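Local coordinates for uncharacterized protein (Haemophilus ducreyi, PDB 6UN9) that probably takes part in cell division, envelope biogenesis and cell-shape maintenance, as a tetrameric helical coiled coil likely to link the Z-ring to septal peptidoglycan synthesis, at residues A[15-18]-A[19-22]; A[37-40]-A[41-45]; A[55-58]-A[59-63]; A[65-68]-A[69-73]. The protein carries 2 engineered substitutions. All coordinates share one frame; numbering follows the deposited sequence.

Interaction 1: A[15-18]-A[19-22]; sequences IQQQ and IQLK
Lys22 N donates to Gln18 O over 2.9 Å in a straight bond. One turn earlier, Ile19 N reaches Ile15 O at 3.0 Å, again close to linear at nitrogen but with the donor tilted from the carbonyl plane. These are i to i+4 bonds near the start of helix 16-37; between them Leu21 N makes a long, weak bond to Gln17 O of 3.5 Å. The side chain of Gln18 follows the same spacing. Its CG is trans to the backbone nitrogen (chi1 177°), and a bend at chi2 carries the amide alongside the chain of Lys22, both pointing the same way, with NE2 beside Lys22 CG. Ile19 crosses Gln18 at about a right angle, and its CG1 lies 3.4 Å from Gln16 O. On another side of the helix Gln17 and Gln20 also run alongside each other. Their amide planes stand 70° apart and OE1 of Gln17 is 3.7 Å from OE1 of Gln20, two acceptors that do not bond. Leu21 packs on Leu21 of the second subunit and Gln18 on its own counterpart there, which marks the face this helix gives to the coiled coil. The chemistry is therefore that of a surface turn: backbone bonds hold it together, the amides of Gln17, Gln18 and Gln20 add van der Waals contact, and exposed ones such as that of Gln20 can probably bond to water.

Interaction 2: A[37-40]-A[41-45]; sequences QQLE and RHFEQ
Leu39 O receives two backbone donors of the following turn. Phe43 N lies 3.0 Å from it in a nearly straight bond, whereas His42 N, though only 2.8 Å from Leu39 O, comes in at a bent angle of 125° and bonds weakly. Leu39 and Phe43 also meet through their side chains, which run side by side in the same direction: methyl CD2 of Leu39 touches CE2 of Phe43 at 3.7 Å. The phenyl ring stands there because CG of Phe43 is opposite the carbonyl carbon and beside the nitrogen (chi1 -70°). His42 then holds that ring from one face, with its CD2 3.7 Å above the plane and over the ring centre, while CD2 of Phe43 lies in the imidazole plane at its edge. Farther out, CB of Glu44 rests 3.4 Å from Glu40 O, and CB of Arg41 is 3.7 Å from Gln37 O. The stretch joins helix 16-37 to helix 42-69 within the predicted coiled coil, and other chains surround it. His42 NE2 is hydrogen-bonded to His42 NE2 of the second subunit, His42 O bonds to His63 of the fourth, and Leu72 of the third packs on Leu39. An imidazole-to-imidazole bond needs one nitrogen as donor and the other as acceptor, so at least one of the two His42 rings is probably neutral. Leucine and phenylalanine supply the greasy surroundings, and the paired His42 is a polar element set among them, with His63 of the fourth subunit as a further polar neighbour.

Interaction 3: A[55-58]-A[59-63]; sequences EDYK and KLYTH
Lys59, Lys58 and Tyr57 give up the most surface along this stretch of alpha-helix, part of helix 42-69, each to neighbours one turn away or less. Lys59 rests its CB 3.3 Å from Asp56 O and its CG 3.6 Å from Glu55 O, then runs back toward the start of the helix. A bend at chi4 leaves its NZ 4.6 Å from Asp56 OD1, too far for contact, with the Glu55 carboxylate somewhat farther off. The ammonium probably still eases the charge of Asp56, whose carboxylate lies close to that of Asp56 in the fourth subunit. The backbone beneath is bonded in regular fashion: Leu60 N donates to Asp56 O at 3.0 Å in a straight bond, and Lys59 N adds a bent, weak one to the same oxygen. Lys58 contributes mainly through its carbonyl, which meets CG2 of Thr62 and takes a weak bond of 3.4 Å from Thr62 OG1. Leu60 turns inward, packing on Leu60 of the second subunit, Leu49 of the fourth and Leu50 of the third, and so belongs to the tetramer core. Tyr57 and Tyr61 cross at a slant on another side. CG of Tyr57 is trans to its backbone nitrogen (chi1 178°), which lays the ring alongside the next turn. There CB of Tyr61 sits over one face in a CH-pi contact, 4.3 Å from the centroid of the Tyr57 ring and 21° off its normal, nearest to CE2.

Interaction 4: A[65-68]-A[69-73]; sequences AQNS and EQLLP
Gln66 O and Gln70 N lie 2.7 Å apart, but the N-H points well off the acceptor, at 117°, and the bond is weak. The alkyl part of Gln70 closes over the same oxygen, with its CB 3.2 Å and its CG 3.3 Å from Gln66 O. Ser68 O fares similarly: Leu72 N gives it a weak bond of 3.5 Å, and CB of Leu72 lies 3.4 Å from that oxygen. Asn67 O, between these two acceptors, meets hydrocarbon across the contact. CB of Leu71 comes to 3.5 Å of it and methyl CD1 of Leu71 to 3.6 Å. With CG of Leu71 opposite its carbonyl carbon (chi1 -80°), the branch starts back along the turn, and chi2 then sets CD1 near that oxygen. These thin bonds accompany the C-terminal end of an alpha-helix, where helix 42-69 gives way to a loop and the i to i+4 pattern fades. Two side-chain oxygens, those of Ser68 and Asn67, find partners outside this turn. Ser68 OG, trans to its backbone nitrogen, is hydrogen-bonded to Gln77 OE1, from the tail that folds back along the same chain, while Phe80 also touches Ser68. Asn67 OD1 accepts a weak bond from His42 ND1 of the fourth subunit. The leucines serve the tetramer: Leu71 packs on Leu39 of both the third and the fourth subunits, and Leu72 on Leu39 of the third. CD1 of Leu72 also comes back over its own helix, to 4.2 Å from Ser68 OG.

In the fold
The four contacts follow one another along a single extended chain and none encloses another. Interaction 1 lies near the start of helix 16-37, its centre about 75 Å from that of interaction 4 at the far end of helix 42-69. Interaction 2 sits between the two helices, only about 7 Å from the centre of the chain, and interactions 3 and 4 have centres about 15 Å apart. The tetramer brings distant parts together: residues of 37-45 in one subunit meet residues of 59-63 and 69-73 in others, through His42 with His63 and Leu39 with Leu71 and Leu72. Interactions 1 and 2 both touch the second subunit.

Interaction 1: A[15-18]-A[19-22]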
loop_
_atom_site.group_PDB
_atom_site.type_symbol
_atom_site.label_atom_id
_atom_site.label_comp_id
_atom_site.label_asym_id
_atom_site.label_seq_id
_atom_site.Cartn_x
_atom_site.Cartn_y
_atom_site.Cartn_z
ATOM N N ILE A 15 9.625 32.864 46.865
ATOM C CA ILE A 15 8.373 32.120 46.964
ATOM C C ILE A 15 7.611 32.156 45.638
ATOM O O ILE A 15 7.047 31.146 45.213
ATOM C CB ILE A 15 7.544 32.657 48.145
ATOM C CG1 ILE A 15 8.077 32.055 49.449
ATOM C CG2 ILE A 15 6.099 32.316 47.998
ATOM C CD1 ILE A 15 7.489 32.659 50.724
ATOM N N GLN A 16 7.642 33.301 44.946
ATOM C CA GLN A 16 7.067 33.404 43.605
ATOM C C GLN A 16 7.778 32.487 42.617
ATOM O O GLN A 16 7.132 31.746 41.865
ATOM C CB GLN A 16 7.134 34.848 43.112
ATOM C CG GLN A 16 6.189 35.803 43.820
ATOM C CD GLN A 16 4.779 35.723 43.285
ATOM O OE1 GLN A 16 4.494 36.197 42.180
ATOM N NE2 GLN A 16 3.884 35.132 44.066
ATOM N N GLN A 17 9.111 32.547 42.574
ATOM C CA GLN A 17 9.843 31.664 41.668
ATOM C C GLN A 17 9.674 30.199 42.043
ATOM O O GLN A 17 9.850 29.332 41.183
ATOM C CB GLN A 17 11.330 32.036 41.621
ATOM C CG GLN A 17 11.622 33.297 40.807
ATOM C CD GLN A 17 10.864 33.348 39.483
ATOM O OE1 GLN A 17 11.069 32.510 38.599
ATOM N NE2 GLN A 17 9.984 34.339 39.342
ATOM N N GLN A 18 9.303 29.905 43.288
ATOM C CA GLN A 18 9.021 28.523 43.641
ATOM C C GLN A 18 7.648 28.069 43.112
ATOM O O GLN A 18 7.573 27.117 42.327
ATOM C CB GLN A 18 9.168 28.341 45.154
ATOM C CG GLN A 18 8.839 26.958 45.681
ATOM C CD GLN A 18 7.376 26.837 46.111
ATOM O OE1 GLN A 18 6.966 27.406 47.129
ATOM N NE2 GLN A 18 6.581 26.103 45.328
ATOM N N ILE A 19 6.551 28.744 43.480
ATOM C CA ILE A 19 5.231 28.282 43.039
ATOM C C ILE A 19 5.114 28.169 41.520
ATOM O O ILE A 19 4.121 27.623 41.022
ATOM C CB ILE A 19 4.053 29.159 43.555
ATOM C CG1 ILE A 19 4.226 30.643 43.200
ATOM C CG2 ILE A 19 3.800 28.950 45.064
ATOM C CD1 ILE A 19 3.728 31.044 41.824
ATOM N N GLN A 20 6.086 28.686 40.770
ATOM C CA GLN A 20 6.009 28.612 39.322
ATOM C C GLN A 20 6.708 27.360 38.795
ATOM O O GLN A 20 6.139 26.607 37.993
ATOM C CB GLN A 20 6.612 29.867 38.704
ATOM C CG GLN A 20 6.381 29.966 37.228
ATOM C CD GLN A 20 6.722 31.324 36.694
ATOM O OE1 GLN A 20 7.821 31.838 36.922
ATOM N NE2 GLN A 20 5.772 31.933 35.991
ATOM N N LEU A 21 7.947 27.137 39.237
ATOM C CA LEU A 21 8.558 25.823 39.112
ATOM C C LEU A 21 7.563 24.733 39.468
ATOM O O LEU A 21 7.414 23.753 38.731
ATOM C CB LEU A 21 9.793 25.714 40.013
ATOM C CG LEU A 21 10.974 26.636 39.744
ATOM C CD1 LEU A 21 12.173 26.197 40.575
ATOM C CD2 LEU A 21 11.318 26.685 38.271
ATOM N N LYS A 22 6.847 24.888 40.585
ATOM C CA LYS A 22 5.837 23.890 40.914
ATOM C C LYS A 22 4.804 23.752 39.808
ATOM O O LYS A 22 4.292 22.649 39.587
ATOM C CB LYS A 22 5.147 24.206 42.233
ATOM C CG LYS A 22 5.860 23.573 43.420
ATOM C CD LYS A 22 4.933 22.815 44.374
ATOM C CE LYS A 22 5.760 22.163 45.495
ATOM N NZ LYS A 22 4.960 21.547 46.598
#

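Interaction 2: A[37-40]-A[41-45]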
loop_
_atom_site.group_PDB
_atom_site.type_symbol
_atom_site.label_atom_id
_atom_site.label_comp_id
_atom_site.label_asym_id
_atom_site.label_seq_id
_atom_site.Cartn_x
_atom_site.Cartn_y
_atom_site.Cartn_z
ATOM N N GLN A 37 0.174 8.927 25.773
ATOM C CA GLN A 37 -1.035 8.231 25.372
ATOM C C GLN A 37 -1.604 8.757 24.053
ATOM O O GLN A 37 -2.726 8.386 23.685
ATOM C CB GLN A 37 -2.083 8.282 26.490
ATOM C CG GLN A 37 -2.886 9.565 26.596
ATOM C CD GLN A 37 -3.982 9.457 27.645
ATOM O OE1 GLN A 37 -3.776 8.885 28.720
ATOM N NE2 GLN A 37 -5.155 10.001 27.337
ATOM N N GLN A 38 -0.866 9.606 23.330
ATOM C CA GLN A 38 -1.187 9.852 21.936
ATOM C C GLN A 38 -0.094 9.349 21.010
ATOM O O GLN A 38 -0.217 9.500 19.789
ATOM C CB GLN A 38 -1.499 11.333 21.673
ATOM C CG GLN A 38 -0.402 12.336 21.937
ATOM C CD GLN A 38 -0.936 13.789 22.039
ATOM O OE1 GLN A 38 -2.154 14.045 21.934
ATOM N NE2 GLN A 38 -0.017 14.741 22.265
ATOM N N LEU A 39 0.964 8.753 21.564
ATOM C CA LEU A 39 1.787 7.820 20.805
ATOM C C LEU A 39 1.147 6.437 20.806
ATOM O O LEU A 39 1.012 5.802 19.756
ATOM C CB LEU A 39 3.201 7.753 21.389
ATOM C CG LEU A 39 4.323 8.480 20.662
ATOM C CD1 LEU A 39 5.627 7.922 21.159
ATOM C CD2 LEU A 39 4.244 8.354 19.124
ATOM N N GLU A 40 0.731 5.968 21.987
ATOM C CA GLU A 40 0.004 4.710 22.082
ATOM C C GLU A 40 -1.219 4.707 21.179
ATOM O O GLU A 40 -1.614 3.649 20.689
ATOM C CB GLU A 40 -0.394 4.431 23.539
ATOM C CG GLU A 40 0.676 3.640 24.317
ATOM C CD GLU A 40 0.476 3.614 25.836
ATOM O OE1 GLU A 40 1.406 3.146 26.541
ATOM O OE2 GLU A 40 -0.593 4.056 26.319
ATOM N N ARG A 41 -1.824 5.877 20.944
ATOM C CA ARG A 41 -2.949 5.964 20.018
ATOM C C ARG A 41 -2.474 5.864 18.575
ATOM O O ARG A 41 -3.158 5.281 17.727
ATOM C CB ARG A 41 -3.724 7.268 20.255
ATOM C CG ARG A 41 -4.502 7.838 19.062
ATOM C CD ARG A 41 -5.761 7.020 18.711
ATOM N NE ARG A 41 -6.787 7.840 18.061
ATOM C CZ ARG A 41 -7.801 8.417 18.705
ATOM N NH1 ARG A 41 -7.936 8.257 20.018
ATOM N NH2 ARG A 41 -8.687 9.152 18.042
ATOM N N HIS A 42 -1.291 6.398 18.286
ATOM C CA HIS A 42 -0.838 6.485 16.910
ATOM C C HIS A 42 -0.355 5.141 16.387
ATOM O O HIS A 42 -0.715 4.752 15.278
ATOM C CB HIS A 42 0.247 7.538 16.820
ATOM C CG HIS A 42 1.160 7.384 15.649
ATOM N ND1 HIS A 42 1.008 8.110 14.490
ATOM C CD2 HIS A 42 2.269 6.622 15.480
ATOM C CE1 HIS A 42 1.983 7.797 13.652
ATOM N NE2 HIS A 42 2.761 6.897 14.229
ATOM N N PHE A 43 0.440 4.417 17.167
ATOM C CA PHE A 43 0.862 3.083 16.780
ATOM C C PHE A 43 -0.244 2.048 16.894
ATOM O O PHE A 43 -0.068 0.928 16.412
ATOM C CB PHE A 43 2.061 2.634 17.618
ATOM C CG PHE A 43 3.309 3.367 17.292
ATOM C CD1 PHE A 43 3.935 3.172 16.085
ATOM C CD2 PHE A 43 3.844 4.285 18.181
ATOM C CE1 PHE A 43 5.070 3.856 15.758
ATOM C CE2 PHE A 43 4.995 4.981 17.868
ATOM C CZ PHE A 43 5.607 4.766 16.647
ATOM N N GLU A 44 -1.371 2.372 17.508
ATOM C CA GLU A 44 -2.432 1.384 17.460
ATOM C C GLU A 44 -3.335 1.615 16.263
ATOM O O GLU A 44 -3.739 0.658 15.605
ATOM C CB GLU A 44 -3.245 1.386 18.753
ATOM C CG GLU A 44 -3.771 -0.010 19.097
ATOM C CD GLU A 44 -4.424 -0.130 20.473
ATOM O OE1 GLU A 44 -4.294 0.797 21.311
ATOM O OE2 GLU A 44 -5.072 -1.177 20.712
ATOM N N GLN A 45 -3.644 2.870 15.956
ATOM C CA GLN A 45 -4.383 3.205 14.749
ATOM C C GLN A 45 -3.504 3.151 13.506
ATOM O O GLN A 45 -4.024 3.274 12.390
ATOM C CB GLN A 45 -5.032 4.591 14.911
ATOM C CG GLN A 45 -5.991 5.025 13.792
ATOM C CD GLN A 45 -7.094 4.015 13.503
ATOM O OE1 GLN A 45 -7.614 3.366 14.409
ATOM N NE2 GLN A 45 -7.456 3.888 12.238
#

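Interaction 3: A[55-58]-A[59-63]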
loop_
_atom_site.group_PDB
_atom_site.type_symbol
_atom_site.label_atom_id
_atom_site.label_comp_id
_atom_site.label_asym_id
_atom_site.label_seq_id
_atom_site.Cartn_x
_atom_site.Cartn_y
_atom_site.Cartn_z
ATOM N N GLU A 55 -3.859 -6.927 3.986
ATOM C CA GLU A 55 -4.939 -7.781 3.539
ATOM C C GLU A 55 -5.544 -7.322 2.215
ATOM O O GLU A 55 -6.331 -8.067 1.625
ATOM C CB GLU A 55 -6.027 -7.833 4.602
ATOM C CG GLU A 55 -6.993 -6.677 4.491
ATOM C CD GLU A 55 -8.279 -6.927 5.246
ATOM O OE1 GLU A 55 -9.032 -5.951 5.487
ATOM O OE2 GLU A 55 -8.530 -8.101 5.602
ATOM N N ASP A 56 -5.229 -6.119 1.743
ATOM C CA ASP A 56 -5.682 -5.708 0.423
ATOM C C ASP A 56 -4.663 -6.028 -0.646
ATOM O O ASP A 56 -5.043 -6.306 -1.791
ATOM C CB ASP A 56 -6.009 -4.214 0.397
ATOM C CG ASP A 56 -7.413 -3.937 0.873
ATOM O OD1 ASP A 56 -8.046 -4.887 1.381
ATOM O OD2 ASP A 56 -7.899 -2.794 0.736
ATOM N N TYR A 57 -3.384 -5.983 -0.284
ATOM C CA TYR A 57 -2.353 -6.584 -1.113
ATOM C C TYR A 57 -2.648 -8.061 -1.366
ATOM O O TYR A 57 -2.703 -8.508 -2.518
ATOM C CB TYR A 57 -0.995 -6.410 -0.445
ATOM C CG TYR A 57 0.106 -7.042 -1.231
ATOM C CD1 TYR A 57 0.613 -6.417 -2.359
ATOM C CD2 TYR A 57 0.636 -8.271 -0.863
ATOM C CE1 TYR A 57 1.631 -6.995 -3.104
ATOM C CE2 TYR A 57 1.655 -8.863 -1.596
ATOM C CZ TYR A 57 2.153 -8.221 -2.719
ATOM O OH TYR A 57 3.172 -8.799 -3.466
ATOM N N LYS A 58 -2.856 -8.836 -0.297
ATOM C CA LYS A 58 -3.131 -10.257 -0.451
ATOM C C LYS A 58 -4.408 -10.518 -1.242
ATOM O O LYS A 58 -4.617 -11.636 -1.723
ATOM C CB LYS A 58 -3.202 -10.927 0.919
ATOM C CG LYS A 58 -2.041 -11.885 1.171
ATOM C CD LYS A 58 -2.171 -12.620 2.511
ATOM C CE LYS A 58 -1.640 -14.066 2.429
ATOM N NZ LYS A 58 -1.403 -14.716 3.762
ATOM N N LYS A 59 -5.270 -9.517 -1.384
ATOM C CA LYS A 59 -6.326 -9.609 -2.379
ATOM C C LYS A 59 -5.752 -9.425 -3.780
ATOM O O LYS A 59 -5.849 -10.316 -4.630
ATOM C CB LYS A 59 -7.407 -8.571 -2.084
ATOM C CG LYS A 59 -8.490 -9.042 -1.110
ATOM C CD LYS A 59 -9.702 -8.120 -1.175
ATOM C CE LYS A 59 -10.927 -8.713 -0.481
ATOM N NZ LYS A 59 -10.896 -8.520 1.014
ATOM N N LEU A 60 -5.117 -8.279 -4.022
ATOM C CA LEU A 60 -4.557 -7.965 -5.332
ATOM C C LEU A 60 -3.496 -8.970 -5.771
ATOM O O LEU A 60 -3.293 -9.164 -6.976
ATOM C CB LEU A 60 -3.954 -6.562 -5.312
ATOM C CG LEU A 60 -3.649 -5.962 -6.680
ATOM C CD1 LEU A 60 -4.948 -5.657 -7.392
ATOM C CD2 LEU A 60 -2.810 -4.715 -6.524
ATOM N N TYR A 61 -2.790 -9.595 -4.827
ATOM C CA TYR A 61 -1.771 -10.555 -5.237
ATOM C C TYR A 61 -2.400 -11.865 -5.683
ATOM O O TYR A 61 -2.031 -12.402 -6.731
ATOM C CB TYR A 61 -0.762 -10.824 -4.114
ATOM C CG TYR A 61 0.173 -11.985 -4.426
ATOM C CD1 TYR A 61 1.352 -11.779 -5.124
ATOM C CD2 TYR A 61 -0.133 -13.289 -4.025
ATOM C CE1 TYR A 61 2.199 -12.829 -5.410
ATOM C CE2 TYR A 61 0.705 -14.343 -4.312
ATOM C CZ TYR A 61 1.871 -14.113 -5.007
ATOM O OH TYR A 61 2.722 -15.168 -5.305
ATOM N N THR A 62 -3.325 -12.420 -4.893
ATOM C CA THR A 62 -3.844 -13.719 -5.290
ATOM C C THR A 62 -4.904 -13.621 -6.380
ATOM O O THR A 62 -5.132 -14.611 -7.076
ATOM C CB THR A 62 -4.387 -14.504 -4.095
ATOM O OG1 THR A 62 -5.740 -14.115 -3.816
ATOM C CG2 THR A 62 -3.485 -14.300 -2.894
ATOM N N HIS A 63 -5.527 -12.453 -6.580
ATOM C CA HIS A 63 -6.282 -12.261 -7.812
ATOM C C HIS A 63 -5.382 -12.299 -9.034
ATOM O O HIS A 63 -5.876 -12.467 -10.152
ATOM C CB HIS A 63 -7.041 -10.942 -7.812
ATOM C CG HIS A 63 -7.748 -10.662 -9.106
ATOM N ND1 HIS A 63 -7.085 -10.248 -10.243
ATOM C CD2 HIS A 63 -9.058 -10.743 -9.444
ATOM C CE1 HIS A 63 -7.954 -10.066 -11.217
ATOM N NE2 HIS A 63 -9.158 -10.352 -10.755
#

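Interaction 4: A[65-68]-A[69-73]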
loop_
_atom_site.group_PDB
_atom_site.type_symbol
_atom_site.label_atom_id
_atom_site.label_comp_id
_atom_site.label_asym_id
_atom_site.label_seq_id
_atom_site.Cartn_x
_atom_site.Cartn_y
_atom_site.Cartn_z
ATOM N N ALA A 65 -2.418 -14.298 -8.755
ATOM C CA ALA A 65 -1.792 -15.608 -8.650
ATOM C C ALA A 65 -2.550 -16.642 -9.458
ATOM O O ALA A 65 -1.943 -17.541 -10.049
ATOM C CB ALA A 65 -1.711 -16.032 -7.182
ATOM N N GLN A 66 -3.881 -16.529 -9.495
ATOM C CA GLN A 66 -4.705 -17.462 -10.247
ATOM C C GLN A 66 -4.909 -17.003 -11.689
ATOM O O GLN A 66 -4.591 -17.759 -12.611
ATOM C CB GLN A 66 -6.041 -17.705 -9.526
ATOM C CG GLN A 66 -6.729 -16.475 -8.948
ATOM C CD GLN A 66 -7.359 -16.727 -7.561
ATOM O OE1 GLN A 66 -7.089 -17.744 -6.915
ATOM N NE2 GLN A 66 -8.190 -15.787 -7.102
ATOM N N ASN A 67 -5.378 -15.768 -11.915
ATOM C CA ASN A 67 -5.568 -15.285 -13.290
ATOM C C ASN A 67 -4.305 -15.345 -14.150
ATOM O O ASN A 67 -4.395 -15.123 -15.364
ATOM C CB ASN A 67 -6.091 -13.856 -13.328
ATOM C CG ASN A 67 -7.576 -13.780 -13.096
ATOM O OD1 ASN A 67 -8.266 -12.922 -13.656
ATOM N ND2 ASN A 67 -8.089 -14.687 -12.272
ATOM N N SER A 68 -3.139 -15.628 -13.582
ATOM C CA SER A 68 -1.992 -15.831 -14.456
ATOM C C SER A 68 -1.800 -17.306 -14.785
ATOM O O SER A 68 -1.474 -17.659 -15.926
ATOM C CB SER A 68 -0.728 -15.259 -13.824
ATOM O OG SER A 68 0.385 -15.432 -14.678
ATOM N N GLU A 69 -2.004 -18.181 -13.809
ATOM C CA GLU A 69 -1.991 -19.605 -14.103
ATOM C C GLU A 69 -3.307 -20.082 -14.704
ATOM O O GLU A 69 -3.420 -21.262 -15.046
ATOM C CB GLU A 69 -1.663 -20.407 -12.839
ATOM C CG GLU A 69 -0.488 -21.373 -13.004
ATOM C CD GLU A 69 -0.911 -22.842 -13.029
ATOM O OE1 GLU A 69 -1.962 -23.171 -13.630
ATOM O OE2 GLU A 69 -0.185 -23.673 -12.439
ATOM N N GLN A 70 -4.299 -19.201 -14.856
ATOM C CA GLN A 70 -5.581 -19.602 -15.413
ATOM C C GLN A 70 -5.898 -18.973 -16.758
ATOM O O GLN A 70 -6.924 -19.322 -17.347
ATOM C CB GLN A 70 -6.724 -19.286 -14.437
ATOM C CG GLN A 70 -6.753 -20.209 -13.236
ATOM C CD GLN A 70 -8.160 -20.535 -12.778
ATOM O OE1 GLN A 70 -9.113 -19.830 -13.101
ATOM N NE2 GLN A 70 -8.294 -21.619 -12.023
ATOM N N LEU A 71 -5.080 -18.047 -17.250
ATOM C CA LEU A 71 -5.245 -17.530 -18.602
ATOM C C LEU A 71 -4.048 -17.844 -19.479
ATOM O O LEU A 71 -4.064 -17.521 -20.671
ATOM C CB LEU A 71 -5.512 -16.015 -18.587
ATOM C CG LEU A 71 -6.938 -15.519 -18.281
ATOM C CD1 LEU A 71 -7.426 -16.042 -16.970
ATOM C CD2 LEU A 71 -7.051 -14.011 -18.291
ATOM N N LEU A 72 -3.031 -18.501 -18.920
ATOM C CA LEU A 72 -1.794 -18.840 -19.627
ATOM C C LEU A 72 -1.433 -20.285 -19.310
ATOM O O LEU A 72 -0.384 -20.564 -18.726
ATOM C CB LEU A 72 -0.653 -17.900 -19.227
ATOM C CG LEU A 72 -0.685 -16.365 -19.297
ATOM C CD1 LEU A 72 0.661 -15.806 -18.828
ATOM C CD2 LEU A 72 -0.999 -15.866 -20.701
ATOM N N PRO A 73 -2.272 -21.238 -19.710
ATOM C CA PRO A 73 -2.138 -22.607 -19.181
ATOM C C PRO A 73 -0.814 -23.262 -19.545
ATOM O O PRO A 73 -0.030 -23.640 -18.666
ATOM C CB PRO A 73 -3.319 -23.351 -19.819
ATOM C CG PRO A 73 -4.165 -22.288 -20.466
ATOM C CD PRO A 73 -3.270 -21.158 -20.787
#